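Local coordinates for 6-aminohexanoate-dimer hydrolase (Bacillus anthracis, PDB 4GB7), which probably hydrolyses the amide bond of 6-aminohexanoate dimers, a nylon by-product, with a serine beta-lactamase-type fold, at residues A[364-377]-A[380-394]. Numbering follows the deposited sequence.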
# COMPACT_ATOMS: atom_id res chain seq x y z
N ASN A 364 -2.23 -10.14 16.06
CA ASN A 364 -3.35 -9.80 16.87
C ASN A 364 -4.22 -11.04 17.10
O ASN A 364 -3.93 -12.14 16.58
CB ASN A 364 -4.11 -8.56 16.34
CG ASN A 364 -5.02 -8.84 15.15
OD1 ASN A 364 -5.16 -9.98 14.67
ND2 ASN A 364 -5.65 -7.77 14.62
N GLU A 365 -5.28 -10.88 17.88
CA GLU A 365 -6.06 -12.04 18.27
C GLU A 365 -6.85 -12.63 17.10
O GLU A 365 -7.42 -13.73 17.25
CB GLU A 365 -7.00 -11.75 19.43
CG GLU A 365 -8.11 -10.77 19.12
CD GLU A 365 -9.07 -10.67 20.28
OE1 GLU A 365 -9.83 -11.64 20.59
OE2 GLU A 365 -9.10 -9.61 20.85
N GLN A 366 -6.91 -11.90 15.97
CA GLN A 366 -7.63 -12.41 14.78
C GLN A 366 -6.74 -13.06 13.79
O GLN A 366 -7.23 -13.61 12.81
CB GLN A 366 -8.35 -11.30 14.06
CG GLN A 366 -9.24 -10.48 14.97
CD GLN A 366 -10.42 -11.28 15.48
OE1 GLN A 366 -10.44 -11.68 16.63
NE2 GLN A 366 -11.38 -11.54 14.61
N GLY A 367 -5.43 -12.96 13.98
CA GLY A 367 -4.52 -13.49 12.97
C GLY A 367 -4.55 -12.56 11.73
O GLY A 367 -4.29 -13.04 10.60
N ALA A 368 -4.85 -11.26 11.93
CA ALA A 368 -5.01 -10.33 10.78
C ALA A 368 -3.69 -10.03 10.15
O ALA A 368 -2.63 -10.15 10.77
CB ALA A 368 -5.76 -9.07 11.16
N PHE A 369 -3.72 -9.63 8.90
CA PHE A 369 -2.56 -9.12 8.23
C PHE A 369 -3.01 -7.88 7.45
O PHE A 369 -4.17 -7.70 7.15
CB PHE A 369 -1.83 -10.21 7.39
CG PHE A 369 -2.68 -10.86 6.32
CD1 PHE A 369 -3.54 -11.89 6.63
CD2 PHE A 369 -2.61 -10.44 5.01
CE1 PHE A 369 -4.31 -12.51 5.66
CE2 PHE A 369 -3.38 -11.04 4.02
CZ PHE A 369 -4.25 -12.07 4.33
N GLU A 370 -2.07 -6.98 7.21
CA GLU A 370 -2.44 -5.70 6.68
C GLU A 370 -1.29 -5.04 5.93
O GLU A 370 -0.12 -5.39 6.11
CB GLU A 370 -2.91 -4.77 7.82
CG GLU A 370 -1.87 -4.47 8.90
CD GLU A 370 -2.32 -3.72 10.11
OE1 GLU A 370 -3.44 -3.21 10.11
OE2 GLU A 370 -1.50 -3.55 11.06
N VAL A 371 -1.65 -4.08 5.10
CA VAL A 371 -0.70 -3.12 4.52
C VAL A 371 -1.15 -1.73 4.90
O VAL A 371 -2.36 -1.44 4.94
CB VAL A 371 -0.44 -3.38 3.01
CG1 VAL A 371 -1.78 -3.26 2.23
CG2 VAL A 371 0.67 -2.46 2.48
N LEU A 372 -0.17 -0.87 5.17
CA LEU A 372 -0.41 0.45 5.75
C LEU A 372 0.20 1.44 4.80
O LEU A 372 1.21 1.11 4.12
CB LEU A 372 0.28 0.56 7.10
CG LEU A 372 -0.26 -0.43 8.15
CD1 LEU A 372 0.74 -0.59 9.31
CD2 LEU A 372 -1.63 0.02 8.63
N GLY A 373 -0.33 2.66 4.79
CA GLY A 373 0.28 3.76 4.05
C GLY A 373 0.13 5.08 4.72
O GLY A 373 -0.82 5.26 5.50
N SER A 374 1.06 5.99 4.45
CA SER A 374 1.04 7.30 5.05
C SER A 374 -0.27 8.01 4.84
O SER A 374 -0.96 7.81 3.83
CB SER A 374 2.18 8.17 4.56
OG SER A 374 3.40 7.54 4.87
N TYR A 375 -0.60 8.84 5.81
CA TYR A 375 -1.75 9.76 5.77
C TYR A 375 -3.06 9.07 6.05
O TYR A 375 -4.11 9.61 5.79
CB TYR A 375 -1.80 10.63 4.50
CG TYR A 375 -0.44 11.14 4.07
CD1 TYR A 375 0.41 11.78 4.96
CD2 TYR A 375 0.03 10.89 2.79
CE1 TYR A 375 1.66 12.20 4.57
CE2 TYR A 375 1.28 11.30 2.40
CZ TYR A 375 2.08 11.96 3.28
OH TYR A 375 3.32 12.30 2.86
N GLY A 376 -2.96 7.85 6.58
CA GLY A 376 -4.09 7.08 7.07
C GLY A 376 -4.71 6.12 6.08
O GLY A 376 -5.95 5.96 6.05
N GLN A 377 -3.86 5.35 5.40
CA GLN A 377 -4.33 4.30 4.54
C GLN A 377 -4.11 2.93 5.11
O GLN A 377 -3.04 2.62 5.66
CB GLN A 377 -3.67 4.32 3.16
CG GLN A 377 -3.16 5.66 2.65
CD GLN A 377 -4.17 6.76 2.70
OE1 GLN A 377 -5.36 6.52 2.53
NE2 GLN A 377 -3.70 7.98 2.85
N TYR A 380 -6.77 -4.05 5.42
CA TYR A 380 -6.72 -4.93 6.62
C TYR A 380 -7.57 -6.19 6.35
O TYR A 380 -8.76 -6.10 5.99
CB TYR A 380 -7.27 -4.16 7.82
CG TYR A 380 -7.41 -4.94 9.12
CD1 TYR A 380 -6.38 -4.99 10.07
CD2 TYR A 380 -8.59 -5.60 9.43
CE1 TYR A 380 -6.51 -5.68 11.27
CE2 TYR A 380 -8.73 -6.30 10.62
CZ TYR A 380 -7.70 -6.31 11.56
OH TYR A 380 -7.84 -6.97 12.75
N ILE A 381 -6.97 -7.37 6.52
CA ILE A 381 -7.64 -8.62 6.23
C ILE A 381 -7.65 -9.44 7.50
O ILE A 381 -6.57 -9.74 8.05
CB ILE A 381 -6.93 -9.38 5.09
CG1 ILE A 381 -6.84 -8.43 3.83
CG2 ILE A 381 -7.66 -10.71 4.84
CD1 ILE A 381 -6.09 -9.03 2.71
N ASP A 382 -8.83 -9.86 7.91
CA ASP A 382 -9.04 -10.66 9.13
C ASP A 382 -9.58 -12.02 8.71
O ASP A 382 -10.72 -12.17 8.40
CB ASP A 382 -10.03 -9.92 10.04
CG ASP A 382 -10.46 -10.70 11.26
OD1 ASP A 382 -10.17 -11.90 11.33
OD2 ASP A 382 -11.04 -10.08 12.21
N PRO A 383 -8.71 -13.03 8.66
CA PRO A 383 -9.16 -14.34 8.24
C PRO A 383 -10.01 -15.09 9.29
O PRO A 383 -10.71 -16.04 8.92
CB PRO A 383 -7.87 -15.07 7.96
CG PRO A 383 -6.80 -14.31 8.57
CD PRO A 383 -7.31 -13.00 9.07
N LYS A 384 -9.98 -14.65 10.56
CA LYS A 384 -10.78 -15.33 11.58
C LYS A 384 -12.26 -14.94 11.40
O LYS A 384 -13.14 -15.82 11.44
CB LYS A 384 -10.31 -14.98 13.00
CG LYS A 384 -11.00 -15.77 14.10
CD LYS A 384 -10.40 -15.50 15.47
CE LYS A 384 -10.93 -16.45 16.52
NZ LYS A 384 -12.11 -15.81 17.15
N ALA A 385 -12.51 -13.64 11.27
CA ALA A 385 -13.86 -13.11 11.07
C ALA A 385 -14.28 -12.99 9.63
O ALA A 385 -15.41 -12.56 9.34
CB ALA A 385 -14.04 -11.79 11.79
N LYS A 386 -13.39 -13.37 8.71
CA LYS A 386 -13.67 -13.28 7.29
C LYS A 386 -14.07 -11.84 6.91
O LYS A 386 -15.12 -11.63 6.32
CB LYS A 386 -14.73 -14.34 6.93
CG LYS A 386 -14.24 -15.77 7.17
CD LYS A 386 -15.34 -16.69 7.72
CE LYS A 386 -15.73 -16.40 9.18
NZ LYS A 386 -17.18 -16.04 9.34
N MSE A 387 -13.26 -10.87 7.32
CA MSE A 387 -13.54 -9.46 7.14
C MSE A 387 -12.41 -8.76 6.44
O MSE A 387 -11.22 -9.08 6.64
CB MSE A 387 -13.81 -8.81 8.50
CG MSE A 387 -14.22 -7.40 8.41
SE MSE A 387 -14.35 -6.51 10.15
CE MSE A 387 -12.39 -6.64 10.42
N VAL A 388 -12.78 -7.88 5.52
CA VAL A 388 -11.85 -6.96 4.85
C VAL A 388 -12.25 -5.53 5.23
O VAL A 388 -13.43 -5.16 5.13
CB VAL A 388 -11.91 -7.12 3.33
CG1 VAL A 388 -11.03 -6.09 2.60
CG2 VAL A 388 -11.56 -8.54 2.94
N ILE A 389 -11.26 -4.71 5.58
CA ILE A 389 -11.47 -3.28 5.75
C ILE A 389 -10.51 -2.52 4.84
O ILE A 389 -9.31 -2.82 4.79
CB ILE A 389 -11.33 -2.84 7.19
CG1 ILE A 389 -12.47 -3.48 8.05
CG2 ILE A 389 -11.26 -1.32 7.35
CD1 ILE A 389 -12.45 -3.04 9.50
N VAL A 390 -11.07 -1.60 4.10
CA VAL A 390 -10.34 -0.60 3.31
C VAL A 390 -10.54 0.73 3.94
O VAL A 390 -11.67 1.15 4.16
CB VAL A 390 -10.77 -0.56 1.84
CG1 VAL A 390 -9.99 0.51 1.07
CG2 VAL A 390 -10.50 -1.93 1.17
N HIS A 391 -9.43 1.43 4.21
CA HIS A 391 -9.50 2.71 4.91
C HIS A 391 -8.62 3.67 4.17
O HIS A 391 -7.38 3.42 4.08
CB HIS A 391 -9.02 2.51 6.36
CG HIS A 391 -9.42 3.59 7.32
ND1 HIS A 391 -9.57 3.34 8.63
CD2 HIS A 391 -9.65 4.91 7.14
CE1 HIS A 391 -9.96 4.47 9.26
NE2 HIS A 391 -10.00 5.44 8.35
N PHE A 392 -9.21 4.71 3.58
CA PHE A 392 -8.49 5.74 2.86
C PHE A 392 -8.65 7.04 3.58
O PHE A 392 -9.78 7.34 4.03
CB PHE A 392 -9.01 5.99 1.44
CG PHE A 392 -8.86 4.89 0.47
CD1 PHE A 392 -7.96 3.83 0.66
CD2 PHE A 392 -9.56 4.99 -0.75
CE1 PHE A 392 -7.87 2.84 -0.33
CE2 PHE A 392 -9.44 4.02 -1.72
CZ PHE A 392 -8.58 2.96 -1.52
N SER A 393 -7.58 7.83 3.64
CA SER A 393 -7.60 9.09 4.37
C SER A 393 -6.73 10.10 3.66
O SER A 393 -5.94 9.78 2.76
CB SER A 393 -7.17 8.93 5.85
OG SER A 393 -7.82 7.86 6.51
N SER A 394 -6.86 11.33 4.10
CA SER A 394 -5.92 12.36 3.71
C SER A 394 -5.54 13.20 4.93
O SER A 394 -5.82 14.42 5.01
CB SER A 394 -6.50 13.14 2.54
OG SER A 394 -7.83 13.55 2.77
O HOH W 1 -10.45 -13.55 18.72
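Phe369 and Ile381 pair through two backbone hydrogen bonds, and on the same face of the sheet Ile381 CB sits over the phenyl ring, 4.1 Å from its centroid, while Ile381 CD1 reaches Phe369 CE2 at 3.6 Å. Phe369 CG lies between the backbone N and the carbonyl carbon (chi1 58°), which brings the ring across onto Ile381, and Pro383 CG meets its edge. Across the sheet, Tyr380 lies against Ala368 CB; Asn364 ND2 gives a hydrogen bond of 3.0 Å to Tyr380 OH from near the plane of the phenol ring, and helix 402-417 packs against this side. These strands, 369-373 and 377-382, form an antiparallel hairpin at the edge of the five-stranded sheet of the beta-lactamase-like fold, and 387-393 follows as the next strand inward. At the hairpin turn, Gln377 bends at chi2 (-52°) and spreads its amide along the backbone of Ser393: OE1 accepts from Ser393 N at 2.8 Å, and NE2 donates to Ser393 O at 2.9 Å and also to Ser374 O. At the opposite end buried Gln366 is held as tightly, its NE2 on the syn lone pair of Asp382 OD2 at 2.8 Å, its CB and CG against the carboxylate. Packing thins out only at exposed Glu365 and Lys384: Glu365 OE1 and Lys384 NZ stand 5.9 Å apart, and a water bridges them and Gln366 OE1.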